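Side-chain contacts in putative regulatory protein (Streptomyces coelicolor A3, PDB 2PZ9), which probably binds DNA as a transcriptional regulator of the TetR family, through a predicted helix-turn-helix motif: residues V166-L169 and A170-Q174; A141-A144 and G145-K149; E75-Y78 and A79-E83. All coordinates share one frame; numbering follows the deposited sequence.

Contact 1 of 3, residues V166-L169 and A170-Q174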
loop_
_atom_site.group_PDB
_atom_site.type_symbol
_atom_site.label_atom_id
_atom_site.label_comp_id
_atom_site.label_asym_id
_atom_site.label_seq_id
_atom_site.Cartn_x
_atom_site.Cartn_y
_atom_site.Cartn_z
ATOM N N VAL A 166 -5.399 -13.627 -11.603
ATOM C CA VAL A 166 -5.676 -12.956 -10.340
ATOM C C VAL A 166 -4.375 -12.523 -9.648
ATOM O O VAL A 166 -4.240 -11.371 -9.237
ATOM C CB VAL A 166 -6.575 -13.856 -9.425
ATOM C CG1 VAL A 166 -6.706 -13.301 -8.033
ATOM C CG2 VAL A 166 -7.957 -13.979 -10.019
ATOM N N ASP A 167 -3.418 -13.436 -9.539
ATOM C CA ASP A 167 -2.141 -13.107 -8.910
ATOM C C ASP A 167 -1.322 -12.107 -9.757
ATOM O O ASP A 167 -0.702 -11.177 -9.210
ATOM C CB ASP A 167 -1.331 -14.379 -8.596
ATOM C CG ASP A 167 -2.021 -15.289 -7.555
ATOM O OD1 ASP A 167 -2.302 -14.817 -6.425
ATOM O OD2 ASP A 167 -2.272 -16.488 -7.853
ATOM N N VAL A 168 -1.332 -12.289 -11.077
ATOM C CA VAL A 168 -0.552 -11.461 -11.997
ATOM C C VAL A 168 -0.983 -9.993 -11.893
ATOM O O VAL A 168 -0.150 -9.091 -11.714
ATOM C CB VAL A 168 -0.682 -11.975 -13.466
ATOM C CG1 VAL A 168 0.115 -11.108 -14.418
ATOM C CG2 VAL A 168 -0.255 -13.419 -13.571
ATOM N N LEU A 169 -2.288 -9.774 -11.980
ATOM C CA LEU A 169 -2.855 -8.435 -11.914
ATOM C C LEU A 169 -2.528 -7.730 -10.593
ATOM O O LEU A 169 -1.923 -6.657 -10.587
ATOM C CB LEU A 169 -4.360 -8.497 -12.132
ATOM C CG LEU A 169 -5.060 -7.147 -12.173
ATOM C CD1 LEU A 169 -4.706 -6.450 -13.469
ATOM C CD2 LEU A 169 -6.582 -7.258 -11.984
ATOM N N ALA A 170 -2.914 -8.360 -9.477
ATOM C CA ALA A 170 -2.652 -7.854 -8.128
ATOM C C ALA A 170 -1.194 -7.469 -7.901
ATOM O O ALA A 170 -0.899 -6.333 -7.515
ATOM C CB ALA A 170 -3.078 -8.877 -7.118
ATOM N N LEU A 171 -0.305 -8.429 -8.138
ATOM C CA LEU A 171 1.133 -8.223 -8.006
ATOM C C LEU A 171 1.641 -6.997 -8.760
ATOM O O LEU A 171 2.260 -6.094 -8.175
ATOM C CB LEU A 171 1.909 -9.457 -8.485
ATOM C CG LEU A 171 1.730 -10.707 -7.608
ATOM C CD1 LEU A 171 2.110 -11.978 -8.376
ATOM C CD2 LEU A 171 2.463 -10.589 -6.245
ATOM N N ILE A 172 1.371 -6.956 -10.054
ATOM C CA ILE A 172 1.892 -5.874 -10.859
ATOM C C ILE A 172 1.403 -4.472 -10.381
ATOM O O ILE A 172 2.198 -3.525 -10.265
ATOM C CB ILE A 172 1.637 -6.145 -12.342
ATOM C CG1 ILE A 172 2.381 -7.424 -12.745
ATOM C CG2 ILE A 172 2.107 -4.950 -13.184
ATOM C CD1 ILE A 172 2.070 -7.909 -14.133
ATOM N N ASN A 173 0.112 -4.355 -10.099
ATOM C CA ASN A 173 -0.405 -3.213 -9.387
ATOM C C ASN A 173 0.315 -2.840 -8.084
ATOM O O ASN A 173 0.558 -1.656 -7.829
ATOM C CB ASN A 173 -1.856 -3.457 -9.096
ATOM C CG ASN A 173 -2.707 -3.114 -10.246
ATOM O OD1 ASN A 173 -3.248 -2.011 -10.291
ATOM N ND2 ASN A 173 -2.801 -4.012 -11.225
ATOM N N GLN A 174 0.629 -3.839 -7.259
ATOM C CA GLN A 174 1.359 -3.601 -6.013
ATOM C C GLN A 174 2.703 -2.986 -6.282
ATOM O O GLN A 174 2.934 -1.861 -5.881
ATOM C CB GLN A 174 1.588 -4.879 -5.227
ATOM C CG GLN A 174 0.658 -5.039 -4.120
ATOM C CD GLN A 174 0.724 -3.944 -3.069
ATOM O OE1 GLN A 174 1.721 -3.786 -2.378
ATOM N NE2 GLN A 174 -0.374 -3.225 -2.909
#
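Helix 165-176 of the TetR-like C-terminal domain carries this contact, in which L169 and N173, one turn apart, are joined through backbone and side chain alike. The carbonyl oxygen L169 O accepts the backbone amide of N173 at 3.1 Å, the usual i to i+4 bond of an alpha-helix, and also the side-chain amide, with N173 ND2 at 2.9 Å from L169 O. The two donors reach that oxygen differently. N173 N arrives nearly along the C=O axis, whereas ND2 stands above the carbonyl plane, 47° out of it, while the oxygen itself lies close to the plane of the N173 amide. The asparagine therefore folds back on its own helix, and the side chains of L169 and N173 run side by side, with L169 CD1 3.8 Å from N173 ND2. An alanine here is likely to leave L169 O with the backbone donor alone and to open a gap beside L169 CD1.

On another face of the same turn, V168 and I172 form an apolar i to i+4 pair, with V168 CG1 and I172 CD1 3.8 Å apart. V168 turns CG1 anti to its backbone nitrogen (chi1 179°), which sets this methyl beside the extended isoleucine chain. Helix 165-176 is packed on several sides in the all-helical fold: L169 packs on helix 139-155, and I172 on L100, Y103 and A104 of helix 100-113. A further side faces the second subunit, where D167 OD1 forms a salt bridge with R201 NE of that subunit and A170 packs on its W179. Backbone bonds from A170 N to V166 O and from L171 N to D167 O continue the helical pattern.

Contact 2 of 3, residues A141-A144 and G145-K149; sequences ATIA and GKLDK
I143 and L147 form the tightly packed side of one turn of helix 139-155, a helix of the TetR-like C-terminal domain, while A141, G145 and D148 lie on its solvent side and T142 and K146 are intermediate. The two apolar side chains run side by side and point the same way, their closest approach being 3.9 Å between I143 CG2 and L147 CD1. With CG1 anti to the carbonyl carbon (chi1 -69°), I143 turns its CG2 methyl anti to the backbone nitrogen and next to L147 CD1. In the backbone of the same turn, L147 N donates to I143 O at 2.9 Å. Both side chains are buried: each packs on L169 of helix 165-176, I143 also meets A188 of the second subunit, and L147 meets Q192 of that subunit, as does A144.

The pair T142 and K146 is only partly buried. K146 is extended beyond CG and runs alongside the threonine, so that its aliphatic part rather than its charge makes the contact, K146 CE lying 3.9 Å from T142 OG1. Nearer the backbone, K146 CG passes 3.3 Å from T142 O, the oxygen that accepts K146 N. The ammonium end is carried across to helix 100-113, where NZ is hydrogen-bonded to Y103 OH.

The exposed side holds G145, whose amide donates to A141 O, and the acid D148. D148 OD1 forms a salt bridge with R151 further along the helix, which probably balances its charge at the helix surface. The aspartate also reaches back one turn to A144, with D148 CB 3.7 Å from A144 O and D148 N donating to A144 O at 3.2 Å.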
loop_
_atom_site.group_PDB
_atom_site.type_symbol
_atom_site.label_atom_id
_atom_site.label_comp_id
_atom_site.label_asym_id
_atom_site.label_seq_id
_atom_site.Cartn_x
_atom_site.Cartn_y
_atom_site.Cartn_z
ATOM N N ALA A 141 -15.527 -3.973 -12.832
ATOM C CA ALA A 141 -15.708 -4.199 -14.246
ATOM C C ALA A 141 -14.363 -4.210 -14.942
ATOM O O ALA A 141 -13.972 -5.229 -15.488
ATOM C CB ALA A 141 -16.638 -3.154 -14.863
ATOM N N THR A 142 -13.626 -3.113 -14.908
ATOM C CA THR A 142 -12.380 -3.119 -15.669
ATOM C C THR A 142 -11.433 -4.258 -15.220
ATOM O O THR A 142 -10.783 -4.879 -16.060
ATOM C CB THR A 142 -11.699 -1.700 -15.788
ATOM O OG1 THR A 142 -10.644 -1.546 -14.826
ATOM C CG2 THR A 142 -12.753 -0.557 -15.669
ATOM N N ILE A 143 -11.409 -4.555 -13.920
ATOM C CA ILE A 143 -10.676 -5.706 -13.371
ATOM C C ILE A 143 -11.120 -7.034 -14.006
ATOM O O ILE A 143 -10.302 -7.764 -14.560
ATOM C CB ILE A 143 -10.829 -5.801 -11.828
ATOM C CG1 ILE A 143 -10.102 -4.651 -11.134
ATOM C CG2 ILE A 143 -10.347 -7.166 -11.285
ATOM C CD1 ILE A 143 -10.714 -4.300 -9.814
ATOM N N ALA A 144 -12.414 -7.347 -13.930
ATOM C CA ALA A 144 -12.930 -8.530 -14.609
ATOM C C ALA A 144 -12.478 -8.550 -16.066
ATOM O O ALA A 144 -12.154 -9.619 -16.607
ATOM C CB ALA A 144 -14.425 -8.608 -14.513
ATOM N N GLY A 145 -12.420 -7.371 -16.682
ATOM C CA GLY A 145 -11.971 -7.245 -18.070
ATOM C C GLY A 145 -10.492 -7.575 -18.248
ATOM O O GLY A 145 -10.108 -8.332 -19.149
ATOM N N LYS A 146 -9.659 -7.004 -17.386
ATOM C CA LYS A 146 -8.216 -7.238 -17.456
ATOM C C LYS A 146 -7.828 -8.684 -17.160
ATOM O O LYS A 146 -6.876 -9.200 -17.728
ATOM C CB LYS A 146 -7.472 -6.287 -16.524
ATOM C CG LYS A 146 -7.571 -4.849 -16.943
ATOM C CD LYS A 146 -6.772 -3.982 -16.024
ATOM C CE LYS A 146 -7.128 -2.553 -16.199
ATOM N NZ LYS A 146 -6.121 -1.742 -15.447
ATOM N N LEU A 147 -8.560 -9.335 -16.264
ATOM C CA LEU A 147 -8.318 -10.738 -15.987
ATOM C C LEU A 147 -8.657 -11.542 -17.225
ATOM O O LEU A 147 -7.977 -12.510 -17.545
ATOM C CB LEU A 147 -9.131 -11.218 -14.787
ATOM C CG LEU A 147 -8.768 -10.587 -13.440
ATOM C CD1 LEU A 147 -9.826 -10.909 -12.390
ATOM C CD2 LEU A 147 -7.372 -11.008 -12.976
ATOM N N ASP A 148 -9.690 -11.136 -17.948
ATOM C CA ASP A 148 -9.943 -11.784 -19.213
ATOM C C ASP A 148 -8.833 -11.543 -20.233
ATOM O O ASP A 148 -8.428 -12.459 -20.927
ATOM C CB ASP A 148 -11.324 -11.434 -19.740
ATOM C CG ASP A 148 -12.315 -12.541 -19.471
ATOM O OD1 ASP A 148 -12.604 -12.802 -18.281
ATOM O OD2 ASP A 148 -12.767 -13.186 -20.448
ATOM N N LYS A 149 -8.314 -10.323 -20.273
ATOM C CA LYS A 149 -7.224 -9.944 -21.168
ATOM C C LYS A 149 -5.993 -10.812 -20.862
ATOM O O LYS A 149 -5.322 -11.314 -21.764
ATOM C CB LYS A 149 -6.920 -8.447 -20.983
ATOM C CG LYS A 149 -6.769 -7.596 -22.264
ATOM C CD LYS A 149 -7.620 -6.276 -22.158
ATOM C CE LYS A 149 -6.901 -4.956 -22.571
ATOM N NZ LYS A 149 -6.248 -4.967 -23.914
#

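Contact 3 of 3, residues E75-Y78 and A79-E83; sequences EALY and AHVAE
Y78 projects from helix 74-92 and meets A82 one turn on, its ring approaching the alanine methyl obliquely so that Y78 CE1 and A82 CB are 4.0 Å apart. With CG anti to the backbone nitrogen (chi1 -179°), the tyrosine sets its ring beside its own carbonyl carbon and on the side of the next turn; Y78 CD1 comes to 3.6 Å from A79 N on the way. The backbone closes the same turn, A82 N donating to Y78 O at 2.8 Å.

L77 and V81 make a second i to i+4 pair, crossing at a slant instead of running together. Their nearest methyls, L77 CD1 and V81 CG2, are 4.2 Å apart, a light contact, and V81 CG2 also lies 3.2 Å from L77 O.

L77 and V81 face helix 32-50 of the N-terminal, probably DNA-binding, domain, and Y78 lies between that helix and helix 115-127 of the C-terminal domain. Y78 meets F43 of helix 32-50 edge-to-face and also touches I48, while its hydroxyl is hydrogen-bonded to L120 O of helix 115-127. L77 packs on F43 as well, V81 on K40, and H80 on R32, so helix 74-92 lies against helix 32-50 along this face, with helix 115-127 joined to it through the tyrosine.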
loop_
_atom_site.group_PDB
_atom_site.type_symbol
_atom_site.label_atom_id
_atom_site.label_comp_id
_atom_site.label_asym_id
_atom_site.label_seq_id
_atom_site.Cartn_x
_atom_site.Cartn_y
_atom_site.Cartn_z
ATOM N N GLU A 75 -19.678 13.335 1.739
ATOM C CA GLU A 75 -19.376 11.962 1.313
ATOM C C GLU A 75 -19.713 11.741 -0.177
ATOM O O GLU A 75 -18.965 11.081 -0.905
ATOM C CB GLU A 75 -20.053 10.921 2.240
ATOM C CG GLU A 75 -19.939 11.220 3.777
ATOM C CD GLU A 75 -21.040 12.194 4.310
ATOM O OE1 GLU A 75 -22.255 11.898 4.127
ATOM O OE2 GLU A 75 -20.694 13.246 4.920
ATOM N N ALA A 76 -20.822 12.330 -0.616
ATOM C CA ALA A 76 -21.173 12.377 -2.030
ATOM C C ALA A 76 -20.091 13.053 -2.863
ATOM O O ALA A 76 -19.760 12.594 -3.949
ATOM C CB ALA A 76 -22.518 13.067 -2.225
ATOM N N LEU A 77 -19.535 14.135 -2.334
ATOM C CA LEU A 77 -18.473 14.854 -2.989
ATOM C C LEU A 77 -17.257 13.960 -3.134
ATOM O O LEU A 77 -16.727 13.825 -4.240
ATOM C CB LEU A 77 -18.132 16.118 -2.207
ATOM C CG LEU A 77 -16.980 17.033 -2.662
ATOM C CD1 LEU A 77 -17.061 17.429 -4.123
ATOM C CD2 LEU A 77 -16.898 18.268 -1.804
ATOM N N TYR A 78 -16.816 13.341 -2.032
ATOM C CA TYR A 78 -15.752 12.342 -2.133
ATOM C C TYR A 78 -16.041 11.351 -3.270
ATOM O O TYR A 78 -15.228 11.226 -4.196
ATOM C CB TYR A 78 -15.478 11.593 -0.818
ATOM C CG TYR A 78 -14.330 10.579 -0.960
ATOM C CD1 TYR A 78 -14.582 9.211 -1.214
ATOM C CD2 TYR A 78 -12.986 10.991 -0.864
ATOM C CE1 TYR A 78 -13.538 8.293 -1.358
ATOM C CE2 TYR A 78 -11.925 10.073 -1.001
ATOM C CZ TYR A 78 -12.207 8.732 -1.252
ATOM O OH TYR A 78 -11.147 7.835 -1.405
ATOM N N ALA A 79 -17.200 10.685 -3.215
ATOM C CA ALA A 79 -17.520 9.616 -4.166
ATOM C C ALA A 79 -17.245 10.084 -5.580
ATOM O O ALA A 79 -16.550 9.405 -6.346
ATOM C CB ALA A 79 -18.977 9.145 -4.012
ATOM N N HIS A 80 -17.763 11.280 -5.884
ATOM C CA HIS A 80 -17.612 11.923 -7.189
ATOM C C HIS A 80 -16.143 12.064 -7.582
ATOM O O HIS A 80 -15.733 11.669 -8.689
ATOM C CB HIS A 80 -18.277 13.285 -7.180
ATOM C CG HIS A 80 -18.332 13.939 -8.524
ATOM N ND1 HIS A 80 -19.202 13.536 -9.514
ATOM C CD2 HIS A 80 -17.635 14.983 -9.039
ATOM C CE1 HIS A 80 -19.032 14.294 -10.585
ATOM N NE2 HIS A 80 -18.090 15.183 -10.323
ATOM N N VAL A 81 -15.363 12.602 -6.656
ATOM C CA VAL A 81 -13.961 12.809 -6.878
ATOM C C VAL A 81 -13.229 11.494 -7.151
ATOM O O VAL A 81 -12.443 11.412 -8.102
ATOM C CB VAL A 81 -13.350 13.532 -5.703
ATOM C CG1 VAL A 81 -11.871 13.695 -5.916
ATOM C CG2 VAL A 81 -14.035 14.894 -5.518
ATOM N N ALA A 82 -13.514 10.476 -6.337
ATOM C CA ALA A 82 -12.920 9.150 -6.484
ATOM C C ALA A 82 -13.227 8.586 -7.865
ATOM O O ALA A 82 -12.290 8.269 -8.608
ATOM C CB ALA A 82 -13.411 8.217 -5.402
ATOM N N GLU A 83 -14.517 8.473 -8.209
ATOM C CA GLU A 83 -14.945 8.086 -9.565
ATOM C C GLU A 83 -14.101 8.783 -10.630
ATOM O O GLU A 83 -13.382 8.139 -11.399
ATOM C CB GLU A 83 -16.411 8.452 -9.799
ATOM C CG GLU A 83 -17.423 7.538 -9.113
ATOM C CD GLU A 83 -18.835 8.168 -8.976
ATOM O OE1 GLU A 83 -19.478 8.470 -10.023
ATOM O OE2 GLU A 83 -19.310 8.354 -7.814
#

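How the contacts relate
Contacts 1 and 2 lie on consecutive helices of the C-terminal domain, with centres 12 Å apart, and they pack directly: L169 CD2 of contact 1 is 3.8 Å from I143 CG2 of contact 2, and L169 CD1 is 4.1 Å from K146 CD. Both also reach the second subunit, which places this helix pair at the dimer interface. Contact 3 lies in the N-terminal TetR-type region that holds the predicted helix-turn-helix and touches neither of the others; its centre is about 26 Å from that of contact 1, on the opposite side of the chain's centre, and about 23 Å from that of contact 2.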